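SusD homolog (Bacteroides thetaiotaomicron VPI-5482, PDB 3IHV) probably binds glycans at the outer membrane for uptake by this gut bacterium. Local coordinates at residues F308-R320 / R456-H468. Numbering follows the deposited sequence.
With EDO (1,2-ethanediol), chain G.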
# COMPACT_ATOMS: atom_id res chain seq x y z
N PHE A 308 14.14 -10.07 -10.15
CA PHE A 308 14.16 -8.71 -9.63
C PHE A 308 15.48 -8.46 -8.91
O PHE A 308 16.15 -7.42 -9.12
CB PHE A 308 12.95 -8.48 -8.72
CG PHE A 308 12.88 -7.10 -8.08
CD1 PHE A 308 12.98 -5.96 -8.85
CD2 PHE A 308 12.65 -6.95 -6.71
CE1 PHE A 308 12.87 -4.72 -8.28
CE2 PHE A 308 12.55 -5.70 -6.15
CZ PHE A 308 12.67 -4.60 -6.94
N VAL A 309 15.85 -9.41 -8.04
CA VAL A 309 17.13 -9.36 -7.35
C VAL A 309 18.28 -9.23 -8.35
O VAL A 309 19.17 -8.38 -8.16
CB VAL A 309 17.39 -10.59 -6.44
CG1 VAL A 309 18.84 -10.55 -5.86
CG2 VAL A 309 16.34 -10.72 -5.35
N LEU A 310 18.28 -10.08 -9.38
CA LEU A 310 19.37 -10.02 -10.36
C LEU A 310 19.45 -8.64 -11.04
O LEU A 310 20.57 -8.10 -11.20
CB LEU A 310 19.26 -11.17 -11.37
CG LEU A 310 19.38 -12.57 -10.77
CD1 LEU A 310 19.12 -13.64 -11.85
CD2 LEU A 310 20.72 -12.85 -10.07
N ASP A 311 18.31 -8.09 -11.46
CA ASP A 311 18.30 -6.76 -12.11
C ASP A 311 18.87 -5.73 -11.17
O ASP A 311 19.76 -4.97 -11.53
CB ASP A 311 16.91 -6.29 -12.49
CG ASP A 311 16.35 -7.03 -13.66
OD1 ASP A 311 17.14 -7.70 -14.37
OD2 ASP A 311 15.11 -6.97 -13.84
N TRP A 312 18.40 -5.76 -9.93
CA TRP A 312 18.81 -4.75 -8.96
C TRP A 312 20.27 -4.86 -8.57
O TRP A 312 20.91 -3.85 -8.29
CB TRP A 312 17.97 -4.86 -7.68
CG TRP A 312 17.73 -3.56 -6.98
CD1 TRP A 312 18.38 -2.38 -7.17
CD2 TRP A 312 16.79 -3.34 -5.92
NE1 TRP A 312 17.87 -1.43 -6.33
CE2 TRP A 312 16.89 -1.98 -5.55
CE3 TRP A 312 15.85 -4.15 -5.26
CZ2 TRP A 312 16.10 -1.41 -4.54
CZ3 TRP A 312 15.06 -3.59 -4.28
CH2 TRP A 312 15.19 -2.23 -3.92
N ARG A 313 20.81 -6.08 -8.54
CA ARG A 313 22.22 -6.26 -8.20
C ARG A 313 23.20 -5.59 -9.18
O ARG A 313 24.35 -5.35 -8.80
CB ARG A 313 22.58 -7.73 -8.02
CG ARG A 313 21.97 -8.31 -6.76
CD ARG A 313 22.38 -9.76 -6.53
NE ARG A 313 22.02 -10.16 -5.16
CZ ARG A 313 22.27 -11.35 -4.63
NH1 ARG A 313 22.92 -12.27 -5.34
NH2 ARG A 313 21.92 -11.61 -3.38
N GLU A 314 22.77 -5.34 -10.40
CA GLU A 314 23.60 -4.62 -11.36
C GLU A 314 23.90 -3.17 -10.92
O GLU A 314 24.97 -2.66 -11.21
CB GLU A 314 22.92 -4.63 -12.74
CG GLU A 314 22.85 -6.02 -13.36
CD GLU A 314 24.25 -6.65 -13.61
OE1 GLU A 314 25.08 -6.06 -14.36
OE2 GLU A 314 24.55 -7.72 -13.03
N ASP A 315 22.97 -2.51 -10.23
CA ASP A 315 23.13 -1.12 -9.72
C ASP A 315 23.76 -1.15 -8.34
O ASP A 315 23.10 -0.91 -7.30
CB ASP A 315 21.77 -0.44 -9.65
CG ASP A 315 21.12 -0.28 -11.02
OD1 ASP A 315 21.85 -0.49 -12.00
OD2 ASP A 315 19.93 0.07 -11.09
N VAL A 316 25.05 -1.46 -8.32
CA VAL A 316 25.74 -1.76 -7.10
C VAL A 316 25.58 -0.76 -5.97
O VAL A 316 25.32 -1.14 -4.82
CB VAL A 316 27.24 -2.06 -7.40
CG1 VAL A 316 28.03 -2.20 -6.12
CG2 VAL A 316 27.35 -3.37 -8.26
N SER A 317 25.71 0.52 -6.29
CA SER A 317 25.72 1.57 -5.29
C SER A 317 24.35 1.96 -4.76
O SER A 317 24.27 2.79 -3.88
CB SER A 317 26.46 2.79 -5.83
OG SER A 317 27.78 2.42 -6.18
N ASP A 318 23.29 1.37 -5.28
CA ASP A 318 21.94 1.65 -4.79
C ASP A 318 21.79 0.98 -3.42
O ASP A 318 21.70 -0.27 -3.34
CB ASP A 318 20.93 1.09 -5.79
CG ASP A 318 19.51 1.46 -5.45
OD1 ASP A 318 19.21 1.71 -4.26
OD2 ASP A 318 18.69 1.43 -6.39
N ILE A 319 21.74 1.79 -2.37
CA ILE A 319 21.69 1.27 -1.00
C ILE A 319 20.32 0.70 -0.62
O ILE A 319 20.18 0.03 0.40
CB ILE A 319 22.15 2.32 0.07
CG1 ILE A 319 21.14 3.44 0.25
CG2 ILE A 319 23.59 2.80 -0.27
CD1 ILE A 319 21.37 4.27 1.51
N ARG A 320 19.32 0.95 -1.44
CA ARG A 320 17.99 0.48 -1.11
C ARG A 320 17.88 -1.00 -1.28
O ARG A 320 17.02 -1.60 -0.67
CB ARG A 320 16.96 1.12 -2.00
CG ARG A 320 16.85 2.62 -1.80
CD ARG A 320 15.97 3.26 -2.86
NE ARG A 320 16.60 3.16 -4.18
CZ ARG A 320 16.13 3.74 -5.29
NH1 ARG A 320 15.04 4.48 -5.27
NH2 ARG A 320 16.75 3.60 -6.44
N ARG A 456 8.90 3.65 -14.31
CA ARG A 456 8.23 2.39 -13.93
C ARG A 456 9.18 1.47 -13.14
O ARG A 456 8.78 0.86 -12.12
CB ARG A 456 7.61 1.74 -15.16
CG ARG A 456 6.51 2.60 -15.74
CD ARG A 456 5.80 1.95 -16.91
NE ARG A 456 4.60 2.67 -17.34
CZ ARG A 456 3.78 2.25 -18.30
NH1 ARG A 456 4.00 1.09 -18.94
NH2 ARG A 456 2.72 2.98 -18.63
N LYS A 457 10.45 1.43 -13.55
CA LYS A 457 11.46 0.66 -12.84
C LYS A 457 11.78 1.27 -11.47
O LYS A 457 11.92 0.55 -10.44
CB LYS A 457 12.75 0.55 -13.69
CG LYS A 457 13.79 -0.33 -13.05
CD LYS A 457 14.97 -0.61 -14.01
CE LYS A 457 15.80 0.62 -14.22
NZ LYS A 457 17.04 0.27 -14.93
N GLU A 458 11.90 2.60 -11.43
CA GLU A 458 12.23 3.29 -10.17
C GLU A 458 11.21 2.99 -9.10
O GLU A 458 11.55 2.87 -7.92
CB GLU A 458 12.36 4.79 -10.40
CG GLU A 458 13.01 5.49 -9.26
CD GLU A 458 14.47 5.08 -9.09
OE1 GLU A 458 15.14 4.80 -10.12
OE2 GLU A 458 14.94 5.04 -7.93
N ARG A 459 9.94 2.87 -9.49
CA ARG A 459 8.90 2.52 -8.54
C ARG A 459 9.16 1.18 -7.86
O ARG A 459 8.89 1.04 -6.65
CB ARG A 459 7.51 2.55 -9.20
CG ARG A 459 7.08 3.97 -9.61
CD ARG A 459 5.65 3.99 -10.12
NE ARG A 459 4.67 3.72 -9.07
CZ ARG A 459 4.33 4.58 -8.12
NH1 ARG A 459 4.86 5.81 -8.03
NH2 ARG A 459 3.47 4.19 -7.19
N SER A 460 9.71 0.21 -8.61
CA SER A 460 10.08 -1.05 -7.99
C SER A 460 11.23 -0.86 -7.03
O SER A 460 11.18 -1.38 -5.91
CB SER A 460 10.38 -2.13 -9.05
OG SER A 460 11.61 -1.95 -9.69
N TYR A 461 12.26 -0.11 -7.41
CA TYR A 461 13.43 0.13 -6.53
C TYR A 461 13.10 0.97 -5.31
O TYR A 461 13.68 0.74 -4.22
CB TYR A 461 14.60 0.73 -7.31
CG TYR A 461 15.17 -0.16 -8.43
CD1 TYR A 461 15.00 -1.54 -8.42
CD2 TYR A 461 15.98 0.38 -9.40
CE1 TYR A 461 15.57 -2.34 -9.39
CE2 TYR A 461 16.58 -0.42 -10.37
CZ TYR A 461 16.37 -1.77 -10.36
OH TYR A 461 16.96 -2.55 -11.33
N GLU A 462 12.15 1.89 -5.45
CA GLU A 462 11.82 2.75 -4.32
C GLU A 462 10.80 2.15 -3.36
O GLU A 462 10.94 2.28 -2.13
CB GLU A 462 11.29 4.10 -4.83
CG GLU A 462 10.94 5.07 -3.71
CD GLU A 462 12.10 5.43 -2.78
OE1 GLU A 462 13.31 5.29 -3.18
OE2 GLU A 462 11.81 5.80 -1.61
N LEU A 463 9.79 1.50 -3.93
CA LEU A 463 8.60 1.10 -3.18
C LEU A 463 8.36 -0.41 -3.06
O LEU A 463 7.27 -0.83 -2.67
CB LEU A 463 7.39 1.73 -3.89
CG LEU A 463 7.43 3.24 -4.07
CD1 LEU A 463 6.34 3.67 -5.10
CD2 LEU A 463 7.21 3.93 -2.77
N SER A 464 9.36 -1.23 -3.39
CA SER A 464 9.19 -2.67 -3.41
C SER A 464 8.52 -3.18 -2.16
O SER A 464 8.84 -2.71 -1.09
CB SER A 464 10.55 -3.39 -3.58
OG SER A 464 11.46 -3.11 -2.53
N PHE A 465 7.53 -4.08 -2.34
CA PHE A 465 6.86 -4.79 -1.25
C PHE A 465 5.88 -3.92 -0.43
O PHE A 465 5.20 -4.45 0.45
CB PHE A 465 7.87 -5.51 -0.34
CG PHE A 465 8.98 -6.14 -1.10
CD1 PHE A 465 8.71 -7.05 -2.12
CD2 PHE A 465 10.31 -5.80 -0.84
CE1 PHE A 465 9.74 -7.60 -2.86
CE2 PHE A 465 11.33 -6.35 -1.60
CZ PHE A 465 11.04 -7.23 -2.62
N GLU A 466 5.80 -2.62 -0.73
CA GLU A 466 4.91 -1.70 0.01
C GLU A 466 3.46 -1.66 -0.55
O GLU A 466 2.67 -0.79 -0.17
CB GLU A 466 5.51 -0.30 0.03
CG GLU A 466 6.81 -0.20 0.79
CD GLU A 466 7.45 1.16 0.68
OE1 GLU A 466 6.81 2.20 1.00
OE2 GLU A 466 8.63 1.21 0.27
N GLY A 467 3.14 -2.58 -1.46
CA GLY A 467 1.77 -2.80 -1.89
C GLY A 467 1.30 -2.11 -3.14
O GLY A 467 0.08 -2.09 -3.39
N HIS A 468 2.22 -1.58 -3.92
CA HIS A 468 1.87 -0.81 -5.12
C HIS A 468 2.11 -1.49 -6.44
O HIS A 468 1.53 -1.09 -7.46
CB HIS A 468 2.68 0.50 -5.12
CG HIS A 468 2.59 1.23 -3.82
ND1 HIS A 468 1.38 1.68 -3.31
CD2 HIS A 468 3.52 1.44 -2.86
CE1 HIS A 468 1.59 2.19 -2.11
NE2 HIS A 468 2.88 2.06 -1.82
C1 EDO G . 19.67 -8.16 -2.27
O1 EDO G . 20.49 -8.30 -3.45
C2 EDO G . 19.50 -9.45 -1.50
O2 EDO G . 20.77 -10.04 -1.22
O HOH W 1 14.71 -3.80 -12.96
O HOH W 2 18.59 -1.37 -12.93
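Phe308 meets Ser460 and Tyr461 with one flank of its ring and Ser464 and Phe465 with the other: CE1 lies 3.8 Å from Tyr461 CE1, and CE2 4.1 Å from Phe465 CZ. CG anti to the backbone N turns this ring toward the second segment. One turn on, Trp312 stacks face-to-face on Tyr461, its five-membered ring inclined only 11° to the phenol ring; Lys457 CG lies over the opposite phenol face. Tyr461 is a knob in the hole formed by Phe308, Asp311, Trp312 and Arg320. Asp315 is bridged by a water to Tyr461 OH and Lys457 NZ. Asp318 OD2 accepts a nearly straight hydrogen bond (175°) from Trp312 NE1 on one face of its carboxylate, restraining the indole's rotation, and one from Arg320 NH2 on the other. Arg320 grips both Asp318 oxygens side-on, positioning that carboxylate, and points NH1 and NH2 end-on at Glu458 OE2 (2.7 Å from NH1), while NH1 also reaches Glu462 OE1 at 2.8 Å. This buried network continues through Arg427, Arg396 and Arg429. The axes of helical segments 308-313 and 456-463 approach to 11.7 Å and cross at -99°, with helices 397-412 and 417-430 packed against Glu458 and Glu462, and helix 320-324 against Trp312 and Ser464.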